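Local atomic coordinates of aquaporin AqpM (Methanothermobacter marburgensis str. Marburg, PDB entry 2F2B), a protein that forms a homotetrameric membrane channel that lets water move in both directions under osmotic drive and also gives a transient increase in initial glycerol flux. Residues A26-M31 / F116-C121; V85-W90 / G228-A233. One frame throughout, in Å; residues are numbered along the deposited sequence.

Contact 1: residues A26-M31 / F116-C121; sequences AAVTLM and FIFLQC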
loop_
_atom_site.group_PDB
_atom_site.type_symbol
_atom_site.label_atom_id
_atom_site.label_comp_id
_atom_site.label_asym_id
_atom_site.label_seq_id
_atom_site.Cartn_x
_atom_site.Cartn_y
_atom_site.Cartn_z
ATOM N N ALA A 26 -7.478 -7.135 13.252
ATOM C CA ALA A 26 -8.869 -7.503 13.017
ATOM C C ALA A 26 -9.682 -7.275 14.292
ATOM O O ALA A 26 -10.806 -6.778 14.238
ATOM C CB ALA A 26 -8.967 -8.960 12.582
ATOM N N ALA A 27 -9.113 -7.640 15.436
ATOM C CA ALA A 27 -9.804 -7.441 16.708
ATOM C C ALA A 27 -10.022 -5.942 16.934
ATOM O O ALA A 27 -11.099 -5.519 17.351
ATOM C CB ALA A 27 -8.985 -8.040 17.851
ATOM N N VAL A 28 -8.999 -5.139 16.649
ATOM C CA VAL A 28 -9.103 -3.692 16.819
ATOM C C VAL A 28 -10.201 -3.100 15.938
ATOM O O VAL A 28 -10.950 -2.229 16.373
ATOM C CB VAL A 28 -7.764 -2.985 16.492
ATOM C CG1 VAL A 28 -7.961 -1.476 16.459
ATOM C CG2 VAL A 28 -6.719 -3.349 17.538
ATOM N N THR A 29 -10.296 -3.573 14.699
ATOM C CA THR A 29 -11.316 -3.074 13.779
ATOM C C THR A 29 -12.708 -3.260 14.382
ATOM O O THR A 29 -13.536 -2.345 14.373
ATOM C CB THR A 29 -11.259 -3.821 12.433
ATOM O OG1 THR A 29 -9.946 -3.693 11.874
ATOM C CG2 THR A 29 -12.285 -3.252 11.456
ATOM N N LEU A 30 -12.958 -4.453 14.909
ATOM C CA LEU A 30 -14.253 -4.754 15.509
ATOM C C LEU A 30 -14.484 -3.924 16.768
ATOM O O LEU A 30 -15.615 -3.527 17.062
ATOM C CB LEU A 30 -14.348 -6.250 15.826
ATOM C CG LEU A 30 -14.485 -7.166 14.601
ATOM C CD1 LEU A 30 -14.362 -8.626 15.019
ATOM C CD2 LEU A 30 -15.828 -6.912 13.923
ATOM N N MET A 31 -13.415 -3.652 17.509
ATOM C CA MET A 31 -13.533 -2.855 18.725
ATOM C C MET A 31 -13.903 -1.402 18.427
ATOM O O MET A 31 -14.716 -0.809 19.139
ATOM C CB MET A 31 -12.228 -2.914 19.523
ATOM C CG MET A 31 -11.934 -4.286 20.119
ATOM S SD MET A 31 -10.275 -4.398 20.825
ATOM C CE MET A 31 -10.524 -3.592 22.425
ATOM N N PHE A 116 -2.229 -14.322 23.152
ATOM C CA PHE A 116 -2.330 -14.050 24.584
ATOM C C PHE A 116 -1.761 -12.684 24.960
ATOM O O PHE A 116 -2.386 -11.921 25.700
ATOM C CB PHE A 116 -1.594 -15.129 25.378
ATOM C CG PHE A 116 -1.569 -14.873 26.856
ATOM C CD1 PHE A 116 -2.736 -14.964 27.611
ATOM C CD2 PHE A 116 -0.384 -14.516 27.489
ATOM C CE1 PHE A 116 -2.721 -14.701 28.982
ATOM C CE2 PHE A 116 -0.357 -14.251 28.858
ATOM C CZ PHE A 116 -1.527 -14.343 29.604
ATOM N N ILE A 117 -0.571 -12.380 24.456
ATOM C CA ILE A 117 0.062 -11.106 24.764
ATOM C C ILE A 117 -0.720 -9.947 24.152
ATOM O O ILE A 117 -0.795 -8.871 24.741
ATOM C CB ILE A 117 1.537 -11.089 24.293
ATOM C CG1 ILE A 117 2.345 -12.112 25.105
ATOM C CG2 ILE A 117 2.139 -9.695 24.472
ATOM C CD1 ILE A 117 2.387 -11.825 26.613
ATOM N N PHE A 118 -1.316 -10.156 22.981
ATOM C CA PHE A 118 -2.102 -9.083 22.386
ATOM C C PHE A 118 -3.309 -8.809 23.285
ATOM O O PHE A 118 -3.683 -7.659 23.519
ATOM C CB PHE A 118 -2.604 -9.449 20.992
ATOM C CG PHE A 118 -3.391 -8.349 20.352
ATOM C CD1 PHE A 118 -2.743 -7.247 19.803
ATOM C CD2 PHE A 118 -4.780 -8.362 20.388
ATOM C CE1 PHE A 118 -3.472 -6.165 19.303
ATOM C CE2 PHE A 118 -5.516 -7.287 19.892
ATOM C CZ PHE A 118 -4.858 -6.187 19.352
ATOM N N LEU A 119 -3.919 -9.877 23.782
ATOM C CA LEU A 119 -5.076 -9.748 24.658
ATOM C C LEU A 119 -4.714 -8.908 25.885
ATOM O O LEU A 119 -5.518 -8.102 26.356
ATOM C CB LEU A 119 -5.553 -11.135 25.091
ATOM C CG LEU A 119 -6.710 -11.208 26.087
ATOM C CD1 LEU A 119 -7.973 -10.607 25.485
ATOM C CD2 LEU A 119 -6.934 -12.664 26.458
ATOM N N GLN A 120 -3.501 -9.097 26.396
ATOM C CA GLN A 120 -3.051 -8.344 27.565
ATOM C C GLN A 120 -2.913 -6.856 27.244
ATOM O O GLN A 120 -3.234 -6.009 28.077
ATOM C CB GLN A 120 -1.712 -8.892 28.069
ATOM C CG GLN A 120 -1.773 -10.347 28.491
ATOM C CD GLN A 120 -2.809 -10.593 29.569
ATOM O OE1 GLN A 120 -3.595 -11.537 29.485
ATOM N NE2 GLN A 120 -2.816 -9.748 30.590
ATOM N N CYS A 121 -2.442 -6.545 26.037
ATOM C CA CYS A 121 -2.264 -5.155 25.602
ATOM C C CYS A 121 -3.572 -4.436 25.294
ATOM O O CYS A 121 -3.778 -3.295 25.710
ATOM C CB CYS A 121 -1.404 -5.081 24.330
ATOM S SG CYS A 121 0.316 -5.559 24.488
#
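F118 reaches from helix 100-122 to A27 and V28, neighbours on helix 4-33, and carries the whole of this contact. The backbones stay well apart: the nearest CA atoms, those of A27 and L119, are 9.5 Å from each other, so the aromatic side chain spans the gap between the two segments. Its CG stands anti to the backbone N (chi1 -179°), which extends the ring away from its own helix.

The contacts are apolar. V28 meets the ring at its edge and close to its plane, CG2 lying 3.8 Å from F118 CZ; this methyl is the branch anti to the carbonyl carbon of V28, and the two side chains cross at about a right angle. The methyl of A27 comes obliquely to the next ring atom, with its CB 4.1 Å from F118 CE2.

Neighbouring groups confine the same ring. F20, farther back on helix 4-33, makes an edge-to-face stack with F118, and A126 of the short helix 125-128 also touches it. V28 in turn packs on T189 of a second subunit, which places the contact beside a tetramer interface.

Only about 100 Å² is buried between the segments. With carbon-carbon touches alone and no hydrogen bond across them, the contact probably rests on dispersion and on the exclusion of solvent from three buried residues.

Contact 2: residues V85-W90 / G228-A233; sequences VTIGLW and GPIVGA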
loop_
_atom_site.group_PDB
_atom_site.type_symbol
_atom_site.label_atom_id
_atom_site.label_comp_id
_atom_site.label_asym_id
_atom_site.label_seq_id
_atom_site.Cartn_x
_atom_site.Cartn_y
_atom_site.Cartn_z
ATOM N N VAL A 85 3.032 -24.217 5.127
ATOM C CA VAL A 85 4.209 -23.923 4.314
ATOM C C VAL A 85 5.281 -24.974 4.596
ATOM O O VAL A 85 5.920 -25.489 3.678
ATOM C CB VAL A 85 4.770 -22.514 4.624
ATOM C CG1 VAL A 85 6.130 -22.323 3.950
ATOM C CG2 VAL A 85 3.785 -21.456 4.133
ATOM N N THR A 86 5.463 -25.293 5.873
ATOM C CA THR A 86 6.446 -26.297 6.280
ATOM C C THR A 86 6.126 -27.632 5.602
ATOM O O THR A 86 7.014 -28.286 5.049
ATOM C CB THR A 86 6.437 -26.481 7.817
ATOM O OG1 THR A 86 6.786 -25.242 8.446
ATOM C CG2 THR A 86 7.445 -27.553 8.246
ATOM N N ILE A 87 4.856 -28.023 5.633
ATOM C CA ILE A 87 4.427 -29.276 5.014
ATOM C C ILE A 87 4.536 -29.193 3.491
ATOM O O ILE A 87 4.932 -30.158 2.835
ATOM C CB ILE A 87 2.980 -29.629 5.444
ATOM C CG1 ILE A 87 2.970 -29.970 6.939
ATOM C CG2 ILE A 87 2.444 -30.798 4.619
ATOM C CD1 ILE A 87 1.592 -30.176 7.532
ATOM N N GLY A 88 4.201 -28.033 2.932
ATOM C CA GLY A 88 4.301 -27.858 1.494
ATOM C C GLY A 88 5.729 -28.041 1.008
ATOM O O GLY A 88 5.970 -28.714 0.002
ATOM N N LEU A 89 6.680 -27.443 1.720
ATOM C CA LEU A 89 8.094 -27.549 1.366
ATOM C C LEU A 89 8.552 -28.998 1.508
ATOM O O LEU A 89 9.305 -29.511 0.678
ATOM C CB LEU A 89 8.938 -26.648 2.274
ATOM C CG LEU A 89 8.724 -25.140 2.111
ATOM C CD1 LEU A 89 9.446 -24.387 3.223
ATOM C CD2 LEU A 89 9.227 -24.700 0.742
ATOM N N TRP A 90 8.094 -29.650 2.568
ATOM C CA TRP A 90 8.441 -31.047 2.813
ATOM C C TRP A 90 7.946 -31.944 1.674
ATOM O O TRP A 90 8.666 -32.840 1.225
ATOM C CB TRP A 90 7.823 -31.514 4.133
ATOM C CG TRP A 90 7.838 -33.006 4.310
ATOM C CD1 TRP A 90 8.913 -33.788 4.632
ATOM C CD2 TRP A 90 6.732 -33.897 4.130
ATOM N NE1 TRP A 90 8.541 -35.114 4.664
ATOM C CE2 TRP A 90 7.208 -35.208 4.361
ATOM C CE3 TRP A 90 5.381 -33.715 3.795
ATOM C CZ2 TRP A 90 6.382 -36.334 4.267
ATOM C CZ3 TRP A 90 4.558 -34.837 3.701
ATOM C CH2 TRP A 90 5.064 -36.129 3.939
ATOM N N GLY A 228 -7.751 -27.351 4.656
ATOM C CA GLY A 228 -7.732 -26.390 3.564
ATOM C C GLY A 228 -6.343 -25.884 3.211
ATOM O O GLY A 228 -5.888 -26.035 2.070
ATOM N N PRO A 229 -5.639 -25.267 4.170
ATOM C CA PRO A 229 -4.291 -24.752 3.906
ATOM C C PRO A 229 -3.289 -25.828 3.492
ATOM O O PRO A 229 -2.512 -25.637 2.557
ATOM C CB PRO A 229 -3.917 -24.081 5.228
ATOM C CG PRO A 229 -5.249 -23.578 5.721
ATOM C CD PRO A 229 -6.142 -24.777 5.466
ATOM N N ILE A 230 -3.301 -26.963 4.179
ATOM C CA ILE A 230 -2.359 -28.019 3.835
ATOM C C ILE A 230 -2.592 -28.545 2.421
ATOM O O ILE A 230 -1.641 -28.739 1.665
ATOM C CB ILE A 230 -2.422 -29.177 4.863
ATOM C CG1 ILE A 230 -1.911 -28.677 6.219
ATOM C CG2 ILE A 230 -1.572 -30.350 4.390
ATOM C CD1 ILE A 230 -1.989 -29.704 7.342
ATOM N N VAL A 231 -3.851 -28.756 2.052
ATOM C CA VAL A 231 -4.167 -29.245 0.712
ATOM C C VAL A 231 -3.752 -28.219 -0.343
ATOM O O VAL A 231 -3.126 -28.562 -1.347
ATOM C CB VAL A 231 -5.674 -29.544 0.569
ATOM C CG1 VAL A 231 -6.024 -29.801 -0.891
ATOM C CG2 VAL A 231 -6.039 -30.758 1.425
ATOM N N GLY A 232 -4.105 -26.958 -0.114
ATOM C CA GLY A 232 -3.739 -25.921 -1.063
ATOM C C GLY A 232 -2.235 -25.795 -1.222
ATOM O O GLY A 232 -1.733 -25.658 -2.336
ATOM N N ALA A 233 -1.506 -25.844 -0.110
ATOM C CA ALA A 233 -0.054 -25.719 -0.157
ATOM C C ALA A 233 0.609 -26.869 -0.911
ATOM O O ALA A 233 1.467 -26.648 -1.762
ATOM C CB ALA A 233 0.515 -25.629 1.263
#
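Segments 85-90 and 228-233 come closest at G88 and A233, whose CA atoms are 5.1 Å apart, while the CA atoms of I87 and I230 are separated by 7.0 Å. Helix 224-243 is kinked at P229, whose N makes no hydrogen bond to the preceding turn. The close pair has little bulk to accommodate: the methyl of A233 points at the glycine backbone, with A233 CB 4.4 Å from G88 CA, and the bare CA of G88 is consistent with so close an approach.

Where the backbones are farther apart, two isoleucines fill the interval, their side chains crossing obliquely. In both, the long arm CG1-CD1 is anti to the carbonyl carbon and extended at chi2 (173° in I87, 177° in I230), and the two arms end methyl to methyl, I87 CD1 to I230 CD1 at 3.6 Å. The gamma methyls, CG2 of I87 and CG2 of I230, meet separately, 4.0 Å apart.

Other faces of helix 83-91 are held elsewhere: V85 and L89 pack on helix 143-166, and T86 OG1 hydrogen-bonds to H80 ND1 and Q107 NE2.

Helix 83-91 begins within the first NPA motif, N82-P83-A84. Its packing against the last membrane-spanning helix is characteristic of the aquaporin fold, in which the short helix of a pore-forming loop is embedded among full-length transmembrane helices.

Overall arrangement
The contacts lie on opposite sides of the chain's centre, 28 Å apart between centres and about 17 Å between nearest atoms, so they do not touch. Along the chain their segments alternate: 26-31, 85-90, 116-121, 228-233. Contact 1 joins two membrane-spanning helices, 4-33 and 100-122, whereas contact 2 sets helix 83-91, which starts in the first NPA motif, against the final helix, 224-243. Helices 83-91 and 100-122 are successive in the chain and link the contacts through sequence, with I87 and W90 also packing on helix 100-122. Contact 1 lies near a subunit boundary; contact 2, untouched by other chains, lies within one subunit, beside that motif.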